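Local coordinates for protein DNA-entry nuclease (Competence-specific nuclease) (Streptococcus agalactiae ILRI112, PDB 4QGO) that probably hydrolyses DNA as a virulence-associated nuclease of the beta-beta-alpha (His-Me finger) class, at residues Leu70-Arg75 with Lys162-Asn167; Trp90-Trp95 with Val135-Ala140; Tyr172-Leu177 with Met189-Lys194. The protein carries 1 engineered substitution. All blocks are in the same frame, centred on the assembly; numbering follows the deposited sequence.

In the fold
Following the chain from its N terminus, strand 66-70 runs into the turn of contact 1, whose partner 162-167 is the last turn of helix 153-165 and the residues just after it; 86 residues lie between the two segments. Contact 2 falls wholly within that span and closes a smaller loop of 39 residues, bringing segment 90-95 onto strand 135-139. Contact 3 comes later, in series with both: the hairpin of strands 170-177 and 188-195, in the middle of the seven-stranded antiparallel sheet. No contacts cross. Contact 3 touches both others, through Y172 on L70 and through M189 on V136 and Q138, whereas contacts 1 and 2 stay about 15 Å apart at their nearest atoms.

Contact 1: Leu70-Arg75 with Lys162-Asn167; sequences LDRTIR and KAVDQN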
loop_
_atom_site.group_PDB
_atom_site.type_symbol
_atom_site.label_atom_id
_atom_site.label_comp_id
_atom_site.label_asym_id
_atom_site.label_seq_id
_atom_site.Cartn_x
_atom_site.Cartn_y
_atom_site.Cartn_z
ATOM N N LEU A 70 -0.983 -2.274 15.615
ATOM C CA LEU A 70 -0.811 -0.851 15.837
ATOM C C LEU A 70 -1.593 -0.374 17.043
ATOM O O LEU A 70 -2.743 -0.752 17.242
ATOM C CB LEU A 70 -1.273 -0.067 14.602
ATOM C CG LEU A 70 -0.614 -0.399 13.258
ATOM C CD1 LEU A 70 -1.314 0.339 12.111
ATOM C CD2 LEU A 70 0.873 -0.067 13.274
ATOM N N ASP A 71 -0.955 0.472 17.843
ATOM C CA ASP A 71 -1.640 1.169 18.920
ATOM C C ASP A 71 -0.839 2.422 19.272
ATOM O O ASP A 71 0.176 2.728 18.625
ATOM C CB ASP A 71 -1.899 0.258 20.141
ATOM C CG ASP A 71 -0.622 -0.233 20.813
ATOM O OD1 ASP A 71 0.401 0.485 20.815
ATOM O OD2 ASP A 71 -0.644 -1.352 21.367
ATOM N N ARG A 72 -1.287 3.146 20.287
ATOM C CA ARG A 72 -0.659 4.422 20.607
ATOM C C ARG A 72 0.775 4.316 21.096
ATOM O O ARG A 72 1.481 5.324 21.128
ATOM C CB ARG A 72 -1.508 5.208 21.606
ATOM C CG ARG A 72 -2.699 5.874 20.950
ATOM C CD ARG A 72 -3.369 6.858 21.873
ATOM N NE ARG A 72 -3.000 8.234 21.566
ATOM C CZ ARG A 72 -3.802 9.277 21.750
ATOM N NH1 ARG A 72 -5.025 9.100 22.238
ATOM N NH2 ARG A 72 -3.383 10.496 21.443
ATOM N N THR A 73 1.214 3.117 21.479
ATOM C CA THR A 73 2.594 2.956 21.940
ATOM C C THR A 73 3.637 3.047 20.826
ATOM O O THR A 73 4.813 3.279 21.106
ATOM C CB THR A 73 2.829 1.645 22.738
ATOM O OG1 THR A 73 2.777 0.513 21.854
ATOM C CG2 THR A 73 1.798 1.487 23.860
ATOM N N ILE A 74 3.230 2.856 19.571
ATOM C CA ILE A 74 4.179 2.965 18.462
ATOM C C ILE A 74 3.807 4.038 17.440
ATOM O O ILE A 74 4.548 4.284 16.491
ATOM C CB ILE A 74 4.447 1.608 17.763
ATOM C CG1 ILE A 74 3.185 1.057 17.094
ATOM C CG2 ILE A 74 5.010 0.606 18.761
ATOM C CD1 ILE A 74 3.467 -0.157 16.212
ATOM N N ARG A 75 2.666 4.685 17.661
ATOM C CA ARG A 75 2.230 5.826 16.881
ATOM C C ARG A 75 3.259 6.949 16.960
ATOM O O ARG A 75 3.786 7.249 18.038
ATOM C CB ARG A 75 0.880 6.297 17.428
ATOM C CG ARG A 75 0.285 7.508 16.740
ATOM C CD ARG A 75 -0.423 7.188 15.426
ATOM N NE ARG A 75 -1.229 8.347 15.043
ATOM C CZ ARG A 75 -0.776 9.398 14.366
ATOM N NH1 ARG A 75 0.478 9.440 13.926
ATOM N NH2 ARG A 75 -1.597 10.416 14.121
ATOM N N LYS A 162 -6.647 7.543 12.305
ATOM C CA LYS A 162 -7.731 8.097 13.109
ATOM C C LYS A 162 -8.230 7.090 14.143
ATOM O O LYS A 162 -8.554 7.465 15.273
ATOM C CB LYS A 162 -8.860 8.613 12.215
ATOM C CG LYS A 162 -8.467 9.896 11.494
ATOM C CD LYS A 162 -9.480 10.311 10.444
ATOM C CE LYS A 162 -9.001 11.564 9.715
ATOM N NZ LYS A 162 -10.031 12.081 8.771
ATOM N N ALA A 163 -8.269 5.813 13.767
ATOM C CA ALA A 163 -8.663 4.753 14.690
ATOM C C ALA A 163 -7.680 4.634 15.852
ATOM O O ALA A 163 -8.078 4.571 17.025
ATOM C CB ALA A 163 -8.779 3.428 13.938
ATOM N N VAL A 164 -6.391 4.586 15.535
ATOM C CA VAL A 164 -5.373 4.510 16.576
ATOM C C VAL A 164 -5.474 5.732 17.490
ATOM O O VAL A 164 -5.297 5.617 18.711
ATOM C CB VAL A 164 -3.949 4.400 15.972
ATOM C CG1 VAL A 164 -2.882 4.648 17.034
ATOM C CG2 VAL A 164 -3.755 3.033 15.324
ATOM N N ASP A 165 -5.809 6.882 16.911
ATOM C CA ASP A 165 -5.878 8.123 17.681
ATOM C C ASP A 165 -7.104 8.152 18.597
ATOM O O ASP A 165 -7.193 8.986 19.507
ATOM C CB ASP A 165 -5.813 9.330 16.743
ATOM C CG ASP A 165 -4.419 9.529 16.160
ATOM O OD1 ASP A 165 -3.485 8.869 16.658
ATOM O OD2 ASP A 165 -4.249 10.342 15.223
ATOM N N GLN A 166 -8.045 7.251 18.331
ATOM C CA GLN A 166 -9.214 7.051 19.184
ATOM C C GLN A 166 -8.976 5.892 20.146
ATOM O O GLN A 166 -9.924 5.326 20.689
ATOM C CB GLN A 166 -10.457 6.769 18.340
ATOM C CG GLN A 166 -10.945 7.940 17.509
ATOM C CD GLN A 166 -12.072 7.553 16.578
ATOM O OE1 GLN A 166 -12.201 6.390 16.192
ATOM N NE2 GLN A 166 -12.899 8.525 16.210
ATOM N N ASN A 167 -7.706 5.536 20.330
ATOM C CA ASN A 167 -7.291 4.483 21.262
ATOM C C ASN A 167 -7.688 3.067 20.848
ATOM O O ASN A 167 -7.863 2.190 21.690
ATOM C CB ASN A 167 -7.784 4.784 22.683
ATOM C CG ASN A 167 -7.291 6.118 23.192
ATOM O OD1 ASN A 167 -6.111 6.433 23.078
ATOM N ND2 ASN A 167 -8.196 6.915 23.747
HETATM O O HOH W 1 -4.358 2.818 20.259
#
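R75 grips the carboxylate of D165 side-on, NE reaching OD1 at 2.8 Å and NH2 reaching OD2 at 2.9 Å. The guanidinium and carboxylate planes lie only 22° apart, and the NH2 bond is the straighter of the two, at 174°. This salt bridge fixes the rotation of both groups. CG of R75 stands anti to the backbone N, and a bend at chi2 (80°) carries the chain across V164, with CD 3.9 Å from V164 CG1. The other methyl of V164, CG2, meets L70 CB at 4.0 Å, which makes this valine the apolar centre of the contact. At the margin, R72 CG passes 3.4 Å from V164 O. In one of the two conformers of N167, R72 NH1 bonds N167 OD1 at 3.0 Å in the guanidinium plane, so this link is doubtful. Second-shell bonds hold the pieces: Y77 OH also binds D165 OD1, and R75 NH1 reaches A117 O. D71 OD1 accepts from both T73 N, forming an Asx turn, and T73 OG1, while its OD2 pairs with R169. N167, with positive phi, is the C-prime residue of a Schellman motif. The contact thus seats the turn leaving strand 66-70 against the C-terminal end of helix 153-165, with V164 and L70 also packing on strand 170-177, at V170 and Y172 respectively.

Contact 2: Trp90-Trp95 with Val135-Ala140; sequences WKPLGW and VVTQTA
P92 packs its ring on the backbone of V135 and V136 and on T137 OG1, laying a type II turn (P92 to W95) along strand 135-139. That strand pairs with 108-112 and leads straight into helix 140-144, consistent with the beta-beta-alpha finger of this nuclease family. In van der Waals packing on the backbone, P92 CG lies 3.6 Å from V136 C; the apolar contacts begin with P92 CB, 4.1 Å from V135 CG1. W90 comes in edge-on: CG anti to the backbone N (chi1 -178°) sends the indole alongside the strand, and CZ3 meets V135 CB at 3.8 Å close to the ring plane, while one face of the indole rests on the backbone N of P92. W95 likewise offers an edge, CE3 lying near T137, and one of its faces takes K91 CD. Within the turn, G94 adopts positive phi, and the W95 N to P92 O bond that closes it is weak. No direct backbone-to-backbone bond joins the segments; two waters bridge them. One accepts a hydrogen bond from L93 N and donates to V135 O; the other donates to L93 O at 2.8 Å and accepts from T137 N at 2.8 Å. Around the strand, N208 binds T139 N and T137 O, and V136 and Q138 lean on M189 of strand 188-195. The one direct hydrogen bond is T137 OG1 to L93 O, 2.8 Å long: L93 O, which also accepts from the second water, is met by the hydroxyl from above the carbonyl plane, 47° out of it.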
loop_
_atom_site.group_PDB
_atom_site.type_symbol
_atom_site.label_atom_id
_atom_site.label_comp_id
_atom_site.label_asym_id
_atom_site.label_seq_id
_atom_site.Cartn_x
_atom_site.Cartn_y
_atom_site.Cartn_z
ATOM N N TRP A 90 18.966 6.606 -1.855
ATOM C CA TRP A 90 18.449 5.267 -2.117
ATOM C C TRP A 90 17.115 5.347 -2.855
ATOM O O TRP A 90 16.285 6.192 -2.548
ATOM C CB TRP A 90 18.287 4.488 -0.804
ATOM C CG TRP A 90 17.807 3.074 -1.004
ATOM C CD1 TRP A 90 18.576 1.964 -1.204
ATOM C CD2 TRP A 90 16.446 2.626 -1.028
ATOM N NE1 TRP A 90 17.780 0.856 -1.358
ATOM C CE2 TRP A 90 16.466 1.236 -1.253
ATOM C CE3 TRP A 90 15.213 3.269 -0.890
ATOM C CZ2 TRP A 90 15.304 0.476 -1.339
ATOM C CZ3 TRP A 90 14.061 2.513 -0.964
ATOM C CH2 TRP A 90 14.115 1.132 -1.190
ATOM N N LYS A 91 16.928 4.464 -3.829
ATOM C CA LYS A 91 15.662 4.398 -4.554
ATOM C C LYS A 91 15.156 2.960 -4.582
ATOM O O LYS A 91 15.943 2.026 -4.690
ATOM C CB LYS A 91 15.847 4.904 -5.987
ATOM C CG LYS A 91 16.187 6.388 -6.097
ATOM C CD LYS A 91 15.082 7.267 -5.511
ATOM C CE LYS A 91 15.262 8.738 -5.901
ATOM N NZ LYS A 91 16.551 9.314 -5.411
ATOM N N PRO A 92 13.829 2.777 -4.492
ATOM C CA PRO A 92 13.269 1.425 -4.546
ATOM C C PRO A 92 13.406 0.765 -5.918
ATOM O O PRO A 92 13.804 1.410 -6.909
ATOM C CB PRO A 92 11.788 1.640 -4.177
ATOM C CG PRO A 92 11.497 3.051 -4.605
ATOM C CD PRO A 92 12.791 3.819 -4.358
ATOM N N LEU A 93 13.074 -0.518 -5.975
ATOM C CA LEU A 93 13.159 -1.288 -7.205
ATOM C C LEU A 93 12.250 -0.697 -8.275
ATOM O O LEU A 93 11.107 -0.320 -7.985
ATOM C CB LEU A 93 12.771 -2.743 -6.940
ATOM C CG LEU A 93 13.657 -3.490 -5.947
ATOM C CD1 LEU A 93 13.063 -4.842 -5.677
ATOM C CD2 LEU A 93 15.075 -3.627 -6.507
ATOM N N GLY A 94 12.750 -0.608 -9.510
ATOM C CA GLY A 94 11.946 -0.123 -10.623
ATOM C C GLY A 94 11.800 1.387 -10.722
ATOM O O GLY A 94 10.971 1.881 -11.489
ATOM N N TRP A 95 12.586 2.126 -9.945
ATOM C CA TRP A 95 12.442 3.585 -9.893
ATOM C C TRP A 95 12.927 4.261 -11.161
ATOM O O TRP A 95 14.113 4.179 -11.517
ATOM C CB TRP A 95 13.212 4.154 -8.712
ATOM C CG TRP A 95 13.031 5.642 -8.507
ATOM C CD1 TRP A 95 13.802 6.651 -9.025
ATOM C CD2 TRP A 95 12.028 6.276 -7.702
ATOM N NE1 TRP A 95 13.325 7.874 -8.598
ATOM C CE2 TRP A 95 12.243 7.668 -7.779
ATOM C CE3 TRP A 95 10.965 5.798 -6.921
ATOM C CZ2 TRP A 95 11.437 8.586 -7.102
ATOM C CZ3 TRP A 95 10.164 6.712 -6.247
ATOM C CH2 TRP A 95 10.402 8.089 -6.344
ATOM N N VAL A 135 9.685 -0.098 1.233
ATOM C CA VAL A 135 9.462 0.966 0.252
ATOM C C VAL A 135 9.419 0.412 -1.160
ATOM O O VAL A 135 10.299 -0.356 -1.561
ATOM C CB VAL A 135 10.562 2.050 0.336
ATOM C CG1 VAL A 135 10.301 3.143 -0.707
ATOM C CG2 VAL A 135 10.630 2.634 1.737
ATOM N N VAL A 136 8.387 0.804 -1.905
ATOM C CA VAL A 136 8.266 0.448 -3.315
ATOM C C VAL A 136 8.135 1.699 -4.172
ATOM O O VAL A 136 7.935 2.809 -3.664
ATOM C CB VAL A 136 7.061 -0.482 -3.589
ATOM C CG1 VAL A 136 7.257 -1.828 -2.893
ATOM C CG2 VAL A 136 5.735 0.176 -3.149
ATOM N N THR A 137 8.260 1.513 -5.483
ATOM C CA THR A 137 7.961 2.567 -6.438
ATOM C C THR A 137 6.452 2.642 -6.579
ATOM O O THR A 137 5.828 1.696 -7.043
ATOM C CB THR A 137 8.606 2.265 -7.795
ATOM O OG1 THR A 137 10.030 2.267 -7.638
ATOM C CG2 THR A 137 8.199 3.304 -8.845
ATOM N N GLN A 138 5.865 3.757 -6.152
ATOM C CA GLN A 138 4.415 3.880 -6.122
ATOM C C GLN A 138 3.985 5.129 -6.873
ATOM O O GLN A 138 4.612 6.199 -6.747
ATOM C CB GLN A 138 3.908 3.935 -4.678
ATOM C CG GLN A 138 2.384 3.809 -4.576
ATOM C CD GLN A 138 1.914 3.669 -3.145
ATOM O OE1 GLN A 138 2.529 4.217 -2.224
ATOM N NE2 GLN A 138 0.826 2.931 -2.942
ATOM N N THR A 139 2.921 5.012 -7.656
ATOM C CA THR A 139 2.467 6.197 -8.383
ATOM C C THR A 139 2.118 7.327 -7.402
ATOM O O THR A 139 1.653 7.078 -6.279
ATOM C CB THR A 139 1.279 5.921 -9.319
ATOM O OG1 THR A 139 0.105 5.639 -8.535
ATOM C CG2 THR A 139 1.597 4.758 -10.253
ATOM N N ALA A 140 2.360 8.567 -7.821
ATOM C CA ALA A 140 2.022 9.707 -6.986
ATOM C C ALA A 140 0.545 9.687 -6.625
ATOM O O ALA A 140 0.189 9.942 -5.476
ATOM C CB ALA A 140 2.380 11.013 -7.688
HETATM O O HOH W 2 8.973 -1.057 -6.358
HETATM O O HOH W 3 11.447 -1.757 -3.798
#

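Contact 3: Tyr172-Leu177 with Met189-Lys194; sequences YRVTPL and MHLEAK. With SO4 (sulfate ion), chain C.
R173 and E192 form a hydrogen-bonded pair of the antiparallel hairpin, R173 N to E192 O and E192 N to R173 O each 2.9 Å, and their side chains leave the same face of the sheet side by side. Along R173, CB and CG run past E192 OE2; CD, where the chain begins its bend at chi3 (59°), lies 3.7 Å from sulfate O4. NE then bonds E192 OE2 at 2.9 Å, and NH2 bonds OE1 at 2.9 Å, a side-on salt bridge. Both oxygens lie near the guanidinium plane, but that plane is turned 47° from the carboxylate, so OE2 is met from above its own plane. NH1 donates to sulfate O4 at 2.8 Å, and NH2 also reaches N42. E192 OE1 accepts from T41, while OE2 lies 3.3 Å above the H190 ring plane, toward its rim, beside a water 2.8 Å from T175 OG1; H190 NE2 binds N203. The opposite face, turned to helix 153-165, is largely apolar: Y172, V174 and L191 line it, and V174 CG2 lies over the rim of one face of the Y172 ring. So many donors probably keep E192 anionic, and the arginine it steers holds a sulfate, probably from the crystallisation liquor, that N67 also binds, which suggests a place that can hold an anion.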
loop_
_atom_site.group_PDB
_atom_site.type_symbol
_atom_site.label_atom_id
_atom_site.label_comp_id
_atom_site.label_asym_id
_atom_site.label_seq_id
_atom_site.Cartn_x
_atom_site.Cartn_y
_atom_site.Cartn_z
ATOM N N TYR A 172 -2.991 -4.943 11.092
ATOM C CA TYR A 172 -2.778 -4.305 9.786
ATOM C C TYR A 172 -1.848 -5.170 8.951
ATOM O O TYR A 172 -0.847 -5.683 9.459
ATOM C CB TYR A 172 -2.128 -2.937 10.034
ATOM C CG TYR A 172 -2.027 -1.948 8.879
ATOM C CD1 TYR A 172 -3.105 -1.691 8.040
ATOM C CD2 TYR A 172 -0.864 -1.203 8.691
ATOM C CE1 TYR A 172 -3.002 -0.751 7.008
ATOM C CE2 TYR A 172 -0.762 -0.263 7.674
ATOM C CZ TYR A 172 -1.831 -0.037 6.846
ATOM O OH TYR A 172 -1.740 0.901 5.828
ATOM N N ARG A 173 -2.182 -5.343 7.675
ATOM C CA ARG A 173 -1.366 -6.141 6.769
ATOM C C ARG A 173 -1.332 -5.470 5.406
ATOM O O ARG A 173 -2.377 -5.173 4.831
ATOM C CB ARG A 173 -1.896 -7.577 6.663
ATOM C CG ARG A 173 -1.058 -8.516 5.774
ATOM C CD ARG A 173 -1.420 -9.990 6.019
ATOM N NE ARG A 173 -2.835 -10.281 5.767
ATOM C CZ ARG A 173 -3.539 -11.223 6.391
ATOM N NH1 ARG A 173 -2.977 -11.992 7.328
ATOM N NH2 ARG A 173 -4.821 -11.400 6.088
ATOM N N VAL A 174 -0.123 -5.211 4.914
ATOM C CA VAL A 174 0.069 -4.541 3.635
ATOM C C VAL A 174 0.945 -5.410 2.739
ATOM O O VAL A 174 2.063 -5.780 3.110
ATOM C CB VAL A 174 0.730 -3.170 3.826
ATOM C CG1 VAL A 174 0.997 -2.522 2.477
ATOM C CG2 VAL A 174 -0.154 -2.261 4.697
ATOM N N THR A 175 0.423 -5.757 1.568
ATOM C CA THR A 175 1.111 -6.692 0.687
ATOM C C THR A 175 1.190 -6.116 -0.716
ATOM O O THR A 175 0.167 -5.943 -1.371
ATOM C CB THR A 175 0.371 -8.032 0.617
ATOM O OG1 THR A 175 0.109 -8.519 1.950
ATOM C CG2 THR A 175 1.198 -9.071 -0.138
ATOM N N PRO A 176 2.403 -5.809 -1.186
ATOM C CA PRO A 176 2.550 -5.453 -2.605
ATOM C C PRO A 176 2.157 -6.643 -3.473
ATOM O O PRO A 176 2.598 -7.774 -3.204
ATOM C CB PRO A 176 4.049 -5.164 -2.748
ATOM C CG PRO A 176 4.544 -4.916 -1.330
ATOM C CD PRO A 176 3.689 -5.806 -0.467
ATOM N N LEU A 177 1.326 -6.398 -4.483
ATOM C CA LEU A 177 0.906 -7.458 -5.409
ATOM C C LEU A 177 1.710 -7.353 -6.704
ATOM O O LEU A 177 1.714 -6.295 -7.352
ATOM C CB LEU A 177 -0.596 -7.372 -5.692
ATOM C CG LEU A 177 -1.521 -7.390 -4.475
ATOM C CD1 LEU A 177 -2.976 -7.377 -4.930
ATOM C CD2 LEU A 177 -1.228 -8.597 -3.593
ATOM N N MET A 189 -1.351 -2.316 -4.329
ATOM C CA MET A 189 -1.028 -2.489 -2.924
ATOM C C MET A 189 -2.246 -3.033 -2.182
ATOM O O MET A 189 -3.296 -2.400 -2.153
ATOM C CB MET A 189 -0.552 -1.166 -2.308
ATOM C CG MET A 189 0.731 -0.625 -2.926
ATOM S SD MET A 189 2.199 -1.568 -2.465
ATOM C CE MET A 189 2.513 -0.886 -0.836
ATOM N N HIS A 190 -2.101 -4.212 -1.580
ATOM C CA HIS A 190 -3.191 -4.837 -0.842
ATOM C C HIS A 190 -3.154 -4.360 0.609
ATOM O O HIS A 190 -2.169 -4.597 1.301
ATOM C CB HIS A 190 -3.020 -6.363 -0.919
ATOM C CG HIS A 190 -4.148 -7.152 -0.330
ATOM N ND1 HIS A 190 -4.066 -8.520 -0.163
ATOM C CD2 HIS A 190 -5.377 -6.791 0.109
ATOM C CE1 HIS A 190 -5.193 -8.962 0.367
ATOM N NE2 HIS A 190 -6.008 -7.935 0.535
ATOM N N LEU A 191 -4.205 -3.673 1.062
ATOM C CA LEU A 191 -4.272 -3.189 2.444
ATOM C C LEU A 191 -5.415 -3.862 3.182
ATOM O O LEU A 191 -6.539 -3.874 2.684
ATOM C CB LEU A 191 -4.507 -1.672 2.503
ATOM C CG LEU A 191 -3.811 -0.775 1.483
ATOM C CD1 LEU A 191 -4.253 0.661 1.688
ATOM C CD2 LEU A 191 -2.307 -0.890 1.625
ATOM N N GLU A 192 -5.130 -4.380 4.378
ATOM C CA GLU A 192 -6.114 -5.043 5.225
ATOM C C GLU A 192 -5.992 -4.481 6.636
ATOM O O GLU A 192 -4.879 -4.319 7.153
ATOM C CB GLU A 192 -5.833 -6.538 5.265
ATOM C CG GLU A 192 -5.954 -7.229 3.924
ATOM C CD GLU A 192 -5.514 -8.663 4.020
ATOM O OE1 GLU A 192 -6.320 -9.502 4.473
ATOM O OE2 GLU A 192 -4.353 -8.951 3.669
ATOM N N ALA A 193 -7.125 -4.191 7.272
ATOM C CA ALA A 193 -7.105 -3.662 8.632
ATOM C C ALA A 193 -8.312 -4.141 9.423
ATOM O O ALA A 193 -9.403 -4.293 8.870
ATOM C CB ALA A 193 -7.049 -2.132 8.628
ATOM N N LYS A 194 -8.114 -4.351 10.723
ATOM C CA LYS A 194 -9.191 -4.780 11.608
ATOM C C LYS A 194 -8.887 -4.251 13.000
ATOM O O LYS A 194 -7.807 -4.489 13.529
ATOM C CB LYS A 194 -9.268 -6.311 11.614
ATOM C CG LYS A 194 -10.246 -6.904 12.614
ATOM C CD LYS A 194 -11.667 -6.536 12.243
ATOM C CE LYS A 194 -12.666 -7.200 13.194
ATOM N NZ LYS A 194 -12.545 -8.685 13.168
HETATM S S SO4 C . 0.258 -13.325 8.221
HETATM O O1 SO4 C . 0.949 -12.811 7.049
HETATM O O2 SO4 C . 1.224 -13.765 9.215
HETATM O O3 SO4 C . -0.595 -14.466 7.863
HETATM O O4 SO4 C . -0.569 -12.284 8.811
HETATM O O HOH W 4 -2.356 -7.379 2.559
#